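Local coordinates for protein poly-gamma-glutamate hydrolase (Bacillus phage phiNIT1, PDB 3A9L) that hydrolyses the gamma-glutamyl linkages of bacterial poly-gamma-glutamate as a zinc peptidase, at residues V115-V127 with V153-E165. Residues are numbered along the deposited sequence; the frame is centred on the assembly and turned at random.
Sequences VGGLNTELRNLIV and VNRCASGKGVQLE
Gly116 and Gln163 form an antiparallel hydrogen-bonded pair where two neighbouring strands of the mixed sheet meet. Gly116 N donates to Gln163 O at 2.9 Å, in the carbonyl plane. Gln163 N returns a bond to Gly116 O at 2.8 Å, but this donor lies above the carbonyl plane.

Beyond the pair, the chain turns at Gly117 and Asn154 takes over. Its OD1 accepts from Leu118 N at 3.2 Å and, on a lone pair, from Gly161 N at 2.8 Å. One amide oxygen thus joins Leu118, just after strand 113-116, to Gly161, just ahead of Val162. Asn154 ND2 is held by the carbonyls of Ala146 and Asp148, which fixes the flip of the amide. Leu118 lays CG and CD1 across this amide at about a right angle.

Asn119 N donates to Gly161 O at 2.9 Å. With CG anti to the backbone N (chi1 -170°), Asn119 turns OD1 back to accept from Leu122 N and so N-caps helix 120-132.

Val162 packs against the first turns of the helix. Its CG2 lies 3.3 Å from Arg123 N and meets Leu122 CB. CG1 touches Val115 CG1 and meets Ile126 CD1 tip to tip, at 3.7 Å. Ile126 CG2 also reaches Leu164 CD2, and helix 190-209 packs against Leu122 and Ile126.

On the face opposite Val115 and Leu164, Gln163 lies beside the zinc ligand His103, and its OE1 accepts from Asn151 ND2. Polar bonds therefore set the strand-to-helix turn, apolar contacts seat the helix, and the receiving strand brings the Gln163 side chain about 6 Å from the zinc ion.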
# COMPACT_ATOMS: atom_id res chain seq x y z
N VAL A 115 -17.82 -20.34 0.36
CA VAL A 115 -17.17 -19.72 -0.80
C VAL A 115 -18.20 -19.40 -1.88
O VAL A 115 -18.95 -20.27 -2.32
CB VAL A 115 -16.09 -20.66 -1.38
CG1 VAL A 115 -15.19 -19.92 -2.37
CG2 VAL A 115 -15.24 -21.26 -0.26
N GLY A 116 -18.23 -18.14 -2.31
CA GLY A 116 -19.11 -17.76 -3.40
C GLY A 116 -18.41 -16.81 -4.34
O GLY A 116 -17.18 -16.81 -4.44
N GLY A 117 -19.20 -15.98 -5.01
CA GLY A 117 -18.67 -15.09 -6.01
C GLY A 117 -19.06 -15.62 -7.38
O GLY A 117 -19.58 -16.74 -7.49
N LEU A 118 -18.81 -14.84 -8.44
CA LEU A 118 -19.20 -15.24 -9.81
C LEU A 118 -18.11 -16.03 -10.53
O LEU A 118 -18.39 -16.67 -11.54
CB LEU A 118 -19.66 -14.03 -10.65
CG LEU A 118 -21.01 -13.43 -10.24
CD1 LEU A 118 -21.20 -12.08 -10.88
CD2 LEU A 118 -22.22 -14.39 -10.52
N ASN A 119 -16.87 -16.01 -10.03
CA ASN A 119 -15.85 -16.86 -10.64
C ASN A 119 -15.98 -18.33 -10.19
O ASN A 119 -15.34 -18.74 -9.25
CB ASN A 119 -14.44 -16.32 -10.36
CG ASN A 119 -13.37 -17.05 -11.18
OD1 ASN A 119 -13.61 -18.13 -11.73
ND2 ASN A 119 -12.19 -16.46 -11.26
N THR A 120 -16.81 -19.09 -10.90
CA THR A 120 -17.28 -20.40 -10.42
C THR A 120 -16.15 -21.37 -10.40
O THR A 120 -16.03 -22.16 -9.45
CB THR A 120 -18.34 -21.04 -11.35
OG1 THR A 120 -19.29 -20.06 -11.76
CG2 THR A 120 -19.07 -22.16 -10.61
N GLU A 121 -15.33 -21.31 -11.46
CA GLU A 121 -14.18 -22.18 -11.60
C GLU A 121 -13.14 -22.03 -10.51
O GLU A 121 -12.76 -23.02 -9.93
CB GLU A 121 -13.52 -22.01 -12.95
CG GLU A 121 -12.41 -23.02 -13.15
CD GLU A 121 -11.56 -22.72 -14.36
OE1 GLU A 121 -12.00 -21.91 -15.22
OE2 GLU A 121 -10.45 -23.29 -14.43
N LEU A 122 -12.69 -20.80 -10.24
CA LEU A 122 -11.83 -20.51 -9.10
C LEU A 122 -12.53 -20.72 -7.75
O LEU A 122 -11.90 -21.22 -6.82
CB LEU A 122 -11.28 -19.09 -9.18
CG LEU A 122 -10.15 -18.71 -8.20
CD1 LEU A 122 -8.95 -19.68 -8.30
CD2 LEU A 122 -9.74 -17.28 -8.46
N ARG A 123 -13.80 -20.32 -7.64
CA ARG A 123 -14.66 -20.71 -6.48
C ARG A 123 -14.59 -22.21 -6.15
O ARG A 123 -14.28 -22.57 -4.99
CB ARG A 123 -16.13 -20.26 -6.67
CG ARG A 123 -17.04 -20.66 -5.50
CD ARG A 123 -18.49 -20.76 -5.92
NE ARG A 123 -18.74 -21.97 -6.72
CZ ARG A 123 -19.94 -22.39 -7.08
NH1 ARG A 123 -20.99 -21.67 -6.75
NH2 ARG A 123 -20.07 -23.50 -7.81
N ASN A 124 -14.91 -23.07 -7.12
CA ASN A 124 -14.85 -24.53 -6.94
C ASN A 124 -13.44 -25.03 -6.55
O ASN A 124 -13.29 -25.92 -5.71
CB ASN A 124 -15.35 -25.28 -8.18
CG ASN A 124 -16.83 -25.04 -8.49
OD1 ASN A 124 -17.60 -24.62 -7.62
ND2 ASN A 124 -17.24 -25.31 -9.72
N LEU A 125 -12.43 -24.45 -7.19
CA LEU A 125 -11.03 -24.85 -6.96
C LEU A 125 -10.55 -24.61 -5.53
O LEU A 125 -9.93 -25.47 -4.93
CB LEU A 125 -10.12 -24.20 -8.01
CG LEU A 125 -10.39 -24.85 -9.38
CD1 LEU A 125 -9.82 -24.07 -10.57
CD2 LEU A 125 -9.88 -26.29 -9.38
N ILE A 126 -10.91 -23.45 -4.99
CA ILE A 126 -10.56 -23.06 -3.61
C ILE A 126 -11.25 -23.98 -2.60
O ILE A 126 -10.71 -24.31 -1.55
CB ILE A 126 -10.91 -21.58 -3.36
CG1 ILE A 126 -9.98 -20.72 -4.19
CG2 ILE A 126 -10.83 -21.22 -1.87
CD1 ILE A 126 -10.30 -19.21 -4.24
N VAL A 127 -12.45 -24.39 -2.96
CA VAL A 127 -13.28 -25.23 -2.13
C VAL A 127 -12.55 -26.55 -2.08
O VAL A 127 -12.23 -27.04 -1.02
CB VAL A 127 -14.70 -25.29 -2.78
CG1 VAL A 127 -15.33 -26.68 -2.74
CG2 VAL A 127 -15.60 -24.19 -2.15
N VAL A 153 -15.93 -7.72 -4.81
CA VAL A 153 -15.16 -8.80 -5.44
C VAL A 153 -15.48 -9.06 -6.93
O VAL A 153 -14.58 -9.40 -7.69
CB VAL A 153 -15.17 -10.15 -4.63
CG1 VAL A 153 -16.32 -11.00 -5.06
CG2 VAL A 153 -13.87 -10.91 -4.87
N ASN A 154 -16.74 -8.85 -7.35
CA ASN A 154 -17.11 -9.02 -8.78
C ASN A 154 -16.92 -7.74 -9.61
O ASN A 154 -17.41 -7.64 -10.77
CB ASN A 154 -18.57 -9.47 -8.90
CG ASN A 154 -18.85 -10.78 -8.17
OD1 ASN A 154 -18.02 -11.72 -8.15
ND2 ASN A 154 -20.03 -10.85 -7.51
N ARG A 155 -16.22 -6.76 -9.03
CA ARG A 155 -15.95 -5.54 -9.76
C ARG A 155 -14.47 -5.49 -10.18
O ARG A 155 -13.95 -4.42 -10.51
CB ARG A 155 -16.34 -4.31 -8.95
CG ARG A 155 -17.81 -4.33 -8.51
CD ARG A 155 -18.10 -3.09 -7.72
NE ARG A 155 -17.92 -1.89 -8.54
CZ ARG A 155 -17.92 -0.66 -8.05
NH1 ARG A 155 -18.11 -0.44 -6.75
NH2 ARG A 155 -17.75 0.37 -8.87
N CYS A 156 -13.82 -6.65 -10.18
CA CYS A 156 -12.57 -6.81 -10.94
C CYS A 156 -12.90 -6.68 -12.45
O CYS A 156 -14.07 -6.52 -12.83
CB CYS A 156 -11.86 -8.13 -10.60
SG CYS A 156 -12.92 -9.56 -10.86
N ALA A 157 -11.87 -6.70 -13.28
CA ALA A 157 -12.04 -6.47 -14.70
C ALA A 157 -12.91 -7.53 -15.36
O ALA A 157 -13.71 -7.22 -16.25
CB ALA A 157 -10.69 -6.34 -15.40
N SER A 158 -12.76 -8.77 -14.92
CA SER A 158 -13.50 -9.88 -15.51
C SER A 158 -14.97 -9.80 -15.07
O SER A 158 -15.86 -10.36 -15.73
CB SER A 158 -12.86 -11.22 -15.17
OG SER A 158 -13.01 -11.52 -13.78
N GLY A 159 -15.24 -9.06 -13.99
CA GLY A 159 -16.57 -9.00 -13.39
C GLY A 159 -16.98 -10.26 -12.62
O GLY A 159 -18.16 -10.45 -12.31
N LYS A 160 -16.02 -11.14 -12.33
CA LYS A 160 -16.29 -12.43 -11.70
C LYS A 160 -15.23 -12.70 -10.63
O LYS A 160 -14.09 -13.04 -10.95
CB LYS A 160 -16.23 -13.55 -12.74
CG LYS A 160 -17.18 -13.45 -13.90
CD LYS A 160 -16.97 -14.62 -14.87
CE LYS A 160 -15.51 -14.77 -15.31
NZ LYS A 160 -14.77 -15.86 -14.58
N GLY A 161 -15.61 -12.55 -9.36
CA GLY A 161 -14.68 -12.67 -8.25
C GLY A 161 -15.00 -13.89 -7.39
O GLY A 161 -15.93 -14.62 -7.70
N VAL A 162 -14.20 -14.13 -6.34
CA VAL A 162 -14.45 -15.27 -5.44
C VAL A 162 -14.40 -14.75 -4.02
O VAL A 162 -13.38 -14.24 -3.57
CB VAL A 162 -13.38 -16.38 -5.56
CG1 VAL A 162 -13.48 -17.39 -4.41
CG2 VAL A 162 -13.45 -17.08 -6.90
N GLN A 163 -15.50 -14.94 -3.31
CA GLN A 163 -15.59 -14.47 -1.96
C GLN A 163 -15.41 -15.64 -0.96
O GLN A 163 -16.09 -16.68 -1.07
CB GLN A 163 -16.96 -13.79 -1.74
CG GLN A 163 -17.10 -13.29 -0.32
CD GLN A 163 -18.45 -12.67 -0.03
OE1 GLN A 163 -18.56 -11.47 0.02
NE2 GLN A 163 -19.49 -13.51 0.18
N LEU A 164 -14.52 -15.47 0.03
CA LEU A 164 -14.45 -16.43 1.13
C LEU A 164 -15.00 -15.83 2.41
O LEU A 164 -14.60 -14.77 2.82
CB LEU A 164 -13.02 -16.94 1.39
CG LEU A 164 -12.33 -17.83 0.34
CD1 LEU A 164 -11.98 -17.06 -0.92
CD2 LEU A 164 -11.05 -18.45 0.93
N GLU A 165 -15.92 -16.52 3.05
CA GLU A 165 -16.45 -16.01 4.32
C GLU A 165 -16.07 -17.03 5.38
O GLU A 165 -16.58 -18.15 5.37
CB GLU A 165 -17.97 -15.80 4.20
CG GLU A 165 -18.40 -14.51 3.42
CD GLU A 165 -18.73 -13.31 4.31
OE1 GLU A 165 -18.63 -13.42 5.53
OE2 GLU A 165 -19.07 -12.24 3.79
O HOH W 1 -11.88 -13.72 -10.16